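Long-range contact in hypothetical protein AQ_1575 (Aquifex aeolicus, PDB 1LFP), which probably binds DNA and may take part in the regulation of transcription: residues L133-V147 / V192-S205. Numbering follows the deposited sequence.
Sequences LFERKGYIEVPAKEV and VPIEKAQITWKPIS
R136 lays its CG over one face of the W201 indole, 3.9 Å from the centre of the six-membered ring, a CH-pi contact. The bend at chi3 (52°) then lifts the guanidinium off the indole, the two planes 82° apart. I199 CG2 lies over one guanidinium face. At the indole edge, F134 CB sits 3.9 Å from W201 CE3. W201 also touches M98 and L100. Replacing W201 with alanine is likely to leave the R136 chain without flat support and open a gap beside F134 and M98. The F134 ring packs obliquely on P203, CD1 3.9 Å from CD. G138 has no side chain, and I199 CD1 dips toward its CA.

The two strands are antiparallel neighbours in a four-stranded sheet, with 196-203 at one edge. On the face carrying Y139, T200 and E141, T200 CG2 presses against Y139 CB at 3.4 Å. The Q198 and Y139 side chains run side by side, amide and ring planes 33° apart. Y139 OH reaches the anti side of E141 OE2 at 2.7 Å, and a water links OE2 to K196 NZ.

A classic beta bulge follows, where E195 and K196 both face E141; E195 N bonds to E141 O at 2.7 Å, K196 N only weakly. Past it, P193 sets CG against P143 CG and CD against V147 CG1, while V142 CG2 meets V192 CG1 at 3.5 Å.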
ATOM      1  N   LEU A 133      11.062 -13.745  -0.141  1.00 15.68           N
ATOM      2  CA  LEU A 133       9.947 -14.276   0.684  1.00 16.47           C
ATOM      3  C   LEU A 133       8.581 -13.694   0.309  1.00 18.67           C
ATOM      4  O   LEU A 133       7.548 -13.952   0.982  1.00 15.14           O
ATOM      5  CB  LEU A 133      10.167 -13.984   2.171  1.00 18.35           C
ATOM      6  CG  LEU A 133      11.402 -14.647   2.766  1.00 19.70           C
ATOM      7  CD1 LEU A 133      11.509 -14.328   4.253  1.00 21.26           C
ATOM      8  CD2 LEU A 133      11.307 -16.152   2.502  1.00 23.98           C
ATOM      9  N   PHE A 134       8.573 -12.914  -0.766  1.00 15.48           N
ATOM     10  CA  PHE A 134       7.354 -12.260  -1.255  1.00 16.55           C
ATOM     11  C   PHE A 134       7.253 -12.319  -2.776  1.00 15.84           C
ATOM     12  O   PHE A 134       8.241 -12.622  -3.469  1.00 15.31           O
ATOM     13  CB  PHE A 134       7.404 -10.774  -0.869  1.00 13.12           C
ATOM     14  CG  PHE A 134       7.470 -10.527   0.613  1.00 13.94           C
ATOM     15  CD1 PHE A 134       6.347 -10.095   1.300  1.00 16.25           C
ATOM     16  CD2 PHE A 134       8.673 -10.657   1.304  1.00 17.64           C
ATOM     17  CE1 PHE A 134       6.419  -9.775   2.667  1.00 17.01           C
ATOM     18  CE2 PHE A 134       8.771 -10.351   2.647  1.00 18.14           C
ATOM     19  CZ  PHE A 134       7.652  -9.906   3.350  1.00 19.10           C
ATOM     20  N   GLU A 135       6.060 -12.024  -3.299  1.00 15.68           N
ATOM     21  CA  GLU A 135       5.867 -11.968  -4.753  1.00 17.52           C
ATOM     22  C   GLU A 135       5.154 -10.646  -5.082  1.00 17.73           C
ATOM     23  O   GLU A 135       4.328 -10.187  -4.325  1.00 14.47           O
ATOM     24  CB  GLU A 135       4.998 -13.126  -5.266  1.00 20.43           C
ATOM     25  CG  GLU A 135       5.091 -14.397  -4.410  1.00 28.50           C
ATOM     26  CD  GLU A 135       4.361 -15.610  -5.023  1.00 31.45           C
ATOM     27  OE1 GLU A 135       4.693 -15.981  -6.159  1.00 28.34           O
ATOM     28  OE2 GLU A 135       3.475 -16.195  -4.359  1.00 34.35           O
ATOM     29  N   ARG A 136       5.518 -10.023  -6.200  1.00 16.91           N
ATOM     30  CA  ARG A 136       4.876  -8.784  -6.632  1.00 17.95           C
ATOM     31  C   ARG A 136       3.499  -9.134  -7.168  1.00 16.61           C
ATOM     32  O   ARG A 136       3.364 -10.024  -8.014  1.00 18.32           O
ATOM     33  CB  ARG A 136       5.714  -8.139  -7.749  1.00 23.80           C
ATOM     34  CG  ARG A 136       5.972  -6.666  -7.502  1.00 29.17           C
ATOM     35  CD  ARG A 136       6.631  -5.949  -8.673  1.00 32.03           C
ATOM     36  NE  ARG A 136       5.900  -6.183  -9.906  1.00 39.74           N
ATOM     37  CZ  ARG A 136       5.929  -5.379 -10.957  1.00 40.38           C
ATOM     38  NH1 ARG A 136       6.649  -4.274 -10.930  1.00 44.26           N
ATOM     39  NH2 ARG A 136       5.246  -5.690 -12.041  1.00 41.84           N
ATOM     40  N   LYS A 137       2.465  -8.457  -6.678  1.00 20.97           N
ATOM     41  CA  LYS A 137       1.100  -8.738  -7.117  1.00 19.26           C
ATOM     42  C   LYS A 137       0.276  -7.457  -7.245  1.00 18.97           C
ATOM     43  O   LYS A 137       0.588  -6.420  -6.655  1.00 18.90           O
ATOM     44  CB  LYS A 137       0.329  -9.600  -6.095  1.00 19.12           C
ATOM     45  CG  LYS A 137       0.842 -11.018  -5.803  1.00 20.75           C
ATOM     46  CD  LYS A 137       0.406 -11.976  -6.913  1.00 23.44           C
ATOM     47  CE  LYS A 137       1.094 -13.302  -6.764  1.00 24.50           C
ATOM     48  NZ  LYS A 137       2.524 -13.013  -6.621  1.00 29.25           N
ATOM     49  N   GLY A 138      -0.796  -7.561  -8.019  1.00 15.90           N
ATOM     50  CA  GLY A 138      -1.741  -6.457  -8.089  1.00 16.11           C
ATOM     51  C   GLY A 138      -2.583  -6.617  -6.833  1.00 16.87           C
ATOM     52  O   GLY A 138      -2.831  -7.724  -6.407  1.00 16.63           O
ATOM     53  N   TYR A 139      -3.053  -5.507  -6.277  1.00 17.00           N
ATOM     54  CA  TYR A 139      -3.832  -5.522  -5.061  1.00 17.66           C
ATOM     55  C   TYR A 139      -5.026  -4.597  -5.225  1.00 19.51           C
ATOM     56  O   TYR A 139      -4.866  -3.435  -5.566  1.00 18.96           O
ATOM     57  CB  TYR A 139      -2.910  -5.030  -3.940  1.00 20.65           C
ATOM     58  CG  TYR A 139      -3.534  -4.855  -2.604  1.00 19.26           C
ATOM     59  CD1 TYR A 139      -3.982  -3.608  -2.180  1.00 25.08           C
ATOM     60  CD2 TYR A 139      -3.589  -5.928  -1.710  1.00 25.30           C
ATOM     61  CE1 TYR A 139      -4.459  -3.425  -0.881  1.00 24.28           C
ATOM     62  CE2 TYR A 139      -4.067  -5.764  -0.419  1.00 26.24           C
ATOM     63  CZ  TYR A 139      -4.503  -4.514  -0.008  1.00 28.61           C
ATOM     64  OH  TYR A 139      -5.007  -4.357   1.270  1.00 29.68           O
ATOM     65  N   ILE A 140      -6.217  -5.131  -4.967  1.00 23.32           N
ATOM     66  CA  ILE A 140      -7.459  -4.382  -5.095  1.00 22.93           C
ATOM     67  C   ILE A 140      -8.246  -4.437  -3.813  1.00 23.79           C
ATOM     68  O   ILE A 140      -8.410  -5.520  -3.239  1.00 23.62           O
ATOM     69  CB  ILE A 140      -8.319  -4.974  -6.242  1.00 19.37           C
ATOM     70  CG1 ILE A 140      -7.595  -4.723  -7.577  1.00 19.42           C
ATOM     71  CG2 ILE A 140      -9.741  -4.340  -6.216  1.00 21.39           C
ATOM     72  CD1 ILE A 140      -8.145  -5.535  -8.792  1.00 18.24           C
ATOM     73  N   GLU A 141      -8.733  -3.283  -3.358  1.00 23.34           N
ATOM     74  CA  GLU A 141      -9.525  -3.220  -2.136  1.00 25.57           C
ATOM     75  C   GLU A 141     -10.946  -2.858  -2.519  1.00 24.88           C
ATOM     76  O   GLU A 141     -11.148  -2.011  -3.370  1.00 25.48           O
ATOM     77  CB  GLU A 141      -8.976  -2.159  -1.164  1.00 28.75           C
ATOM     78  CG  GLU A 141      -8.051  -2.750  -0.100  1.00 30.88           C
ATOM     79  CD  GLU A 141      -7.355  -1.708   0.765  1.00 34.09           C
ATOM     80  OE1 GLU A 141      -7.990  -0.673   1.102  1.00 32.91           O
ATOM     81  OE2 GLU A 141      -6.166  -1.941   1.115  1.00 36.11           O
ATOM     82  N   VAL A 142     -11.909  -3.524  -1.894  1.00 25.83           N
ATOM     83  CA  VAL A 142     -13.334  -3.266  -2.157  1.00 25.21           C
ATOM     84  C   VAL A 142     -14.037  -3.176  -0.817  1.00 24.70           C
ATOM     85  O   VAL A 142     -13.885  -4.035   0.057  1.00 27.45           O
ATOM     86  CB  VAL A 142     -13.966  -4.393  -3.036  1.00 29.30           C
ATOM     87  CG1 VAL A 142     -13.547  -5.716  -2.539  1.00 32.27           C
ATOM     88  CG2 VAL A 142     -15.495  -4.305  -3.042  1.00 26.49           C
ATOM     89  N   PRO A 143     -14.822  -2.122  -0.630  1.00 26.02           N
ATOM     90  CA  PRO A 143     -15.562  -1.898   0.614  1.00 26.88           C
ATOM     91  C   PRO A 143     -16.561  -2.996   1.009  1.00 27.85           C
ATOM     92  O   PRO A 143     -17.500  -3.307   0.281  1.00 28.99           O
ATOM     93  CB  PRO A 143     -16.210  -0.524   0.388  1.00 24.06           C
ATOM     94  CG  PRO A 143     -16.216  -0.332  -1.103  1.00 25.68           C
ATOM     95  CD  PRO A 143     -14.917  -0.969  -1.535  1.00 24.43           C
ATOM     96  N   ALA A 144     -16.366  -3.586   2.183  1.00 27.12           N
ATOM     97  CA  ALA A 144     -17.248  -4.650   2.626  1.00 29.66           C
ATOM     98  C   ALA A 144     -18.682  -4.137   2.726  1.00 31.04           C
ATOM     99  O   ALA A 144     -19.617  -4.743   2.182  1.00 31.73           O
ATOM    100  CB  ALA A 144     -16.778  -5.197   3.977  1.00 31.59           C
ATOM    101  N   LYS A 145     -18.819  -3.008   3.410  1.00 38.79           N
ATOM    102  CA  LYS A 145     -20.092  -2.341   3.637  1.00 41.80           C
ATOM    103  C   LYS A 145     -20.977  -2.281   2.413  1.00 42.52           C
ATOM    104  O   LYS A 145     -22.191  -2.430   2.506  1.00 43.59           O
ATOM    105  CB  LYS A 145     -19.845  -0.907   4.099  1.00 43.07           C
ATOM    106  CG  LYS A 145     -19.275  -0.768   5.491  1.00 46.88           C
ATOM    107  CD  LYS A 145     -18.835   0.665   5.727  1.00 48.71           C
ATOM    108  CE  LYS A 145     -18.630   0.964   7.212  1.00 50.38           C
ATOM    109  NZ  LYS A 145     -19.929   1.222   7.902  1.00 51.78           N
ATOM    110  N   GLU A 146     -20.356  -2.067   1.261  1.00 26.07           N
ATOM    111  CA  GLU A 146     -21.098  -1.920   0.027  1.00 28.58           C
ATOM    112  C   GLU A 146     -21.346  -3.184  -0.796  1.00 28.75           C
ATOM    113  O   GLU A 146     -22.083  -3.144  -1.784  1.00 28.74           O
ATOM    114  CB  GLU A 146     -20.414  -0.858  -0.840  1.00 49.91           C
ATOM    115  CG  GLU A 146     -20.488   0.579  -0.281  1.00 52.77           C
ATOM    116  CD  GLU A 146     -21.912   1.149  -0.233  1.00 55.08           C
ATOM    117  OE1 GLU A 146     -22.772   0.694  -1.019  1.00 56.14           O
ATOM    118  OE2 GLU A 146     -22.173   2.070   0.577  1.00 56.33           O
ATOM    119  N   VAL A 147     -20.762  -4.308  -0.407  1.00 44.05           N
ATOM    120  CA  VAL A 147     -20.993  -5.537  -1.159  1.00 45.06           C
ATOM    121  C   VAL A 147     -21.398  -6.674  -0.236  1.00 46.03           C
ATOM    122  O   VAL A 147     -22.124  -6.468   0.733  1.00 46.56           O
ATOM    123  CB  VAL A 147     -19.746  -5.968  -1.949  1.00 38.61           C
ATOM    124  CG1 VAL A 147     -19.320  -4.859  -2.912  1.00 38.20           C
ATOM    125  CG2 VAL A 147     -18.622  -6.316  -0.989  1.00 39.05           C
ATOM    126  N   VAL A 192     -18.807  -3.799  -9.034  1.00 23.35           N
ATOM    127  CA  VAL A 192     -18.018  -3.787  -7.810  1.00 21.67           C
ATOM    128  C   VAL A 192     -17.258  -2.477  -7.603  1.00 21.32           C
ATOM    129  O   VAL A 192     -16.501  -2.064  -8.480  1.00 20.80           O
ATOM    130  CB  VAL A 192     -16.970  -4.933  -7.821  1.00 20.57           C
ATOM    131  CG1 VAL A 192     -16.269  -5.010  -6.434  1.00 25.92           C
ATOM    132  CG2 VAL A 192     -17.621  -6.253  -8.168  1.00 22.75           C
ATOM    133  N   PRO A 193     -17.478  -1.791  -6.465  1.00 21.83           N
ATOM    134  CA  PRO A 193     -16.773  -0.534  -6.194  1.00 23.41           C
ATOM    135  C   PRO A 193     -15.307  -0.808  -5.825  1.00 23.71           C
ATOM    136  O   PRO A 193     -15.014  -1.759  -5.098  1.00 25.16           O
ATOM    137  CB  PRO A 193     -17.552   0.051  -5.029  1.00 36.23           C
ATOM    138  CG  PRO A 193     -18.007  -1.155  -4.292  1.00 38.09           C
ATOM    139  CD  PRO A 193     -18.424  -2.114  -5.387  1.00 33.78           C
ATOM    140  N   ILE A 194     -14.388   0.034  -6.297  1.00 24.00           N
ATOM    141  CA  ILE A 194     -12.977  -0.176  -6.003  1.00 25.32           C
ATOM    142  C   ILE A 194     -12.488   0.924  -5.078  1.00 27.94           C
ATOM    143  O   ILE A 194     -12.620   2.096  -5.414  1.00 29.46           O
ATOM    144  CB  ILE A 194     -12.132  -0.105  -7.269  1.00 25.80           C
ATOM    145  CG1 ILE A 194     -12.633  -1.115  -8.295  1.00 25.56           C
ATOM    146  CG2 ILE A 194     -10.648  -0.295  -6.905  1.00 23.30           C
ATOM    147  CD1 ILE A 194     -12.728  -2.539  -7.781  1.00 22.84           C
ATOM    148  N   GLU A 195     -11.918   0.545  -3.936  1.00 29.58           N
ATOM    149  CA  GLU A 195     -11.406   1.537  -3.003  1.00 32.36           C
ATOM    150  C   GLU A 195      -9.951   1.833  -3.332  1.00 32.29           C
ATOM    151  O   GLU A 195      -9.527   2.983  -3.288  1.00 30.80           O
ATOM    152  CB  GLU A 195     -11.534   1.050  -1.568  1.00 49.09           C
ATOM    153  CG  GLU A 195     -11.072   2.059  -0.545  1.00 55.07           C
ATOM    154  CD  GLU A 195     -11.436   1.658   0.871  1.00 59.00           C
ATOM    155  OE1 GLU A 195     -12.650   1.635   1.187  1.00 61.48           O
ATOM    156  OE2 GLU A 195     -10.515   1.361   1.662  1.00 60.89           O
ATOM    157  N   LYS A 196      -9.193   0.792  -3.664  1.00 30.18           N
ATOM    158  CA  LYS A 196      -7.783   0.950  -4.028  1.00 28.80           C
ATOM    159  C   LYS A 196      -7.380  -0.130  -5.000  1.00 24.84           C
ATOM    160  O   LYS A 196      -7.879  -1.248  -4.899  1.00 21.22           O
ATOM    161  CB  LYS A 196      -6.861   0.825  -2.810  1.00 41.68           C
ATOM    162  CG  LYS A 196      -7.028   1.893  -1.740  1.00 46.68           C
ATOM    163  CD  LYS A 196      -5.882   1.798  -0.720  1.00 52.24           C
ATOM    164  CE  LYS A 196      -5.966   2.897   0.330  1.00 55.25           C
ATOM    165  NZ  LYS A 196      -4.779   2.908   1.232  1.00 58.74           N
ATOM    166  N   ALA A 197      -6.463   0.221  -5.903  1.00 21.44           N
ATOM    167  CA  ALA A 197      -5.896  -0.676  -6.911  1.00 22.16           C
ATOM    168  C   ALA A 197      -4.425  -0.292  -7.073  1.00 21.57           C
ATOM    169  O   ALA A 197      -4.095   0.774  -7.596  1.00 22.96           O
ATOM    170  CB  ALA A 197      -6.636  -0.526  -8.253  1.00 20.03           C
ATOM    171  N   GLN A 198      -3.518  -1.161  -6.654  1.00 20.88           N
ATOM    172  CA  GLN A 198      -2.110  -0.808  -6.759  1.00 19.52           C
ATOM    173  C   GLN A 198      -1.259  -2.068  -6.792  1.00 17.93           C
ATOM    174  O   GLN A 198      -1.719  -3.155  -6.480  1.00 17.28           O
ATOM    175  CB  GLN A 198      -1.702   0.029  -5.525  1.00 19.32           C
ATOM    176  CG  GLN A 198      -2.018  -0.683  -4.197  1.00 26.00           C
ATOM    177  CD  GLN A 198      -1.727   0.173  -2.943  1.00 29.35           C
ATOM    178  OE1 GLN A 198      -1.573   1.389  -3.020  1.00 33.32           O
ATOM    179  NE2 GLN A 198      -1.668  -0.481  -1.788  1.00 27.79           N
ATOM    180  N   ILE A 199       0.016  -1.894  -7.117  1.00 16.15           N
ATOM    181  CA  ILE A 199       0.940  -3.009  -7.131  1.00 17.40           C
ATOM    182  C   ILE A 199       1.522  -3.096  -5.722  1.00 17.88           C
ATOM    183  O   ILE A 199       1.924  -2.070  -5.142  1.00 17.00           O
ATOM    184  CB  ILE A 199       2.088  -2.736  -8.152  1.00 19.29           C
ATOM    185  CG1 ILE A 199       1.543  -2.803  -9.572  1.00 21.63           C
ATOM    186  CG2 ILE A 199       3.254  -3.706  -7.912  1.00 21.55           C
ATOM    187  CD1 ILE A 199       1.051  -4.156  -9.992  1.00 24.97           C
ATOM    188  N   THR A 200       1.549  -4.306  -5.161  1.00 16.71           N
ATOM    189  CA  THR A 200       2.105  -4.504  -3.830  1.00 16.62           C
ATOM    190  C   THR A 200       2.936  -5.795  -3.831  1.00 14.42           C
ATOM    191  O   THR A 200       3.182  -6.392  -4.886  1.00 16.77           O
ATOM    192  CB  THR A 200       0.993  -4.599  -2.765  1.00 20.10           C
ATOM    193  OG1 THR A 200       1.572  -4.564  -1.461  1.00 22.37           O
ATOM    194  CG2 THR A 200       0.173  -5.861  -2.919  1.00 22.00           C
ATOM    195  N   TRP A 201       3.391  -6.206  -2.657  1.00 16.69           N
ATOM    196  CA  TRP A 201       4.167  -7.456  -2.541  1.00 14.46           C
ATOM    197  C   TRP A 201       3.392  -8.318  -1.550  1.00 14.89           C
ATOM    198  O   TRP A 201       2.860  -7.783  -0.599  1.00 16.39           O
ATOM    199  CB  TRP A 201       5.559  -7.171  -2.010  1.00 16.97           C
ATOM    200  CG  TRP A 201       6.405  -6.493  -2.974  1.00 17.87           C
ATOM    201  CD1 TRP A 201       6.294  -5.194  -3.367  1.00 19.02           C
ATOM    202  CD2 TRP A 201       7.462  -7.073  -3.756  1.00 19.11           C
ATOM    203  NE1 TRP A 201       7.220  -4.928  -4.367  1.00 16.69           N
ATOM    204  CE2 TRP A 201       7.947  -6.066  -4.611  1.00 20.10           C
ATOM    205  CE3 TRP A 201       8.047  -8.352  -3.818  1.00 20.19           C
ATOM    206  CZ2 TRP A 201       8.997  -6.297  -5.522  1.00 19.13           C
ATOM    207  CZ3 TRP A 201       9.098  -8.585  -4.716  1.00 20.98           C
ATOM    208  CH2 TRP A 201       9.560  -7.557  -5.556  1.00 19.58           C
ATOM    209  N   LYS A 202       3.276  -9.609  -1.829  1.00 13.64           N
ATOM    210  CA  LYS A 202       2.509 -10.513  -0.969  1.00 14.60           C
ATOM    211  C   LYS A 202       3.419 -11.611  -0.417  1.00 15.54           C
ATOM    212  O   LYS A 202       4.164 -12.229  -1.154  1.00 16.48           O
ATOM    213  CB  LYS A 202       1.391 -11.160  -1.819  1.00 14.90           C
ATOM    214  CG  LYS A 202       0.472 -12.137  -1.045  1.00 17.82           C
ATOM    215  CD  LYS A 202      -0.597 -12.694  -2.005  1.00 22.09           C
ATOM    216  CE  LYS A 202      -1.740 -13.429  -1.250  1.00 28.44           C
ATOM    217  NZ  LYS A 202      -1.506 -14.890  -1.132  1.00 32.13           N
ATOM    218  N   PRO A 203       3.377 -11.868   0.900  1.00 15.55           N
ATOM    219  CA  PRO A 203       4.245 -12.939   1.401  1.00 16.21           C
ATOM    220  C   PRO A 203       3.890 -14.292   0.808  1.00 16.42           C
ATOM    221  O   PRO A 203       2.706 -14.594   0.583  1.00 19.19           O
ATOM    222  CB  PRO A 203       4.023 -12.897   2.926  1.00 19.07           C
ATOM    223  CG  PRO A 203       2.688 -12.263   3.055  1.00 19.99           C
ATOM    224  CD  PRO A 203       2.646 -11.210   1.989  1.00 16.29           C
ATOM    225  N   ILE A 204       4.910 -15.113   0.540  1.00 15.60           N
ATOM    226  CA  ILE A 204       4.686 -16.435  -0.032  1.00 18.52           C
ATOM    227  C   ILE A 204       4.432 -17.420   1.091  1.00 20.91           C
ATOM    228  O   ILE A 204       4.033 -18.571   0.863  1.00 22.88           O
ATOM    229  CB  ILE A 204       5.903 -16.897  -0.851  1.00 20.02           C
ATOM    230  CG1 ILE A 204       7.092 -17.196   0.065  1.00 19.25           C
ATOM    231  CG2 ILE A 204       6.317 -15.769  -1.827  1.00 18.59           C
ATOM    232  CD1 ILE A 204       8.208 -17.972  -0.676  1.00 21.40           C
ATOM    233  N   SER A 205       4.698 -16.971   2.309  1.00 21.52           N
ATOM    234  CA  SER A 205       4.491 -17.780   3.506  1.00 24.29           C
ATOM    235  C   SER A 205       4.555 -16.827   4.689  1.00 25.98           C
ATOM    236  O   SER A 205       5.077 -15.714   4.559  1.00 25.21           O
ATOM    237  CB  SER A 205       5.573 -18.843   3.635  1.00 34.09           C
ATOM    238  OG  SER A 205       5.193 -19.793   4.613  1.00 38.81           O
TER
HETATM  239  O   HOH W   1       7.157 -14.800   3.585  1.00 27.24           O
HETATM  240  O   HOH W   2      -4.602   0.317   1.590  1.00 50.10           O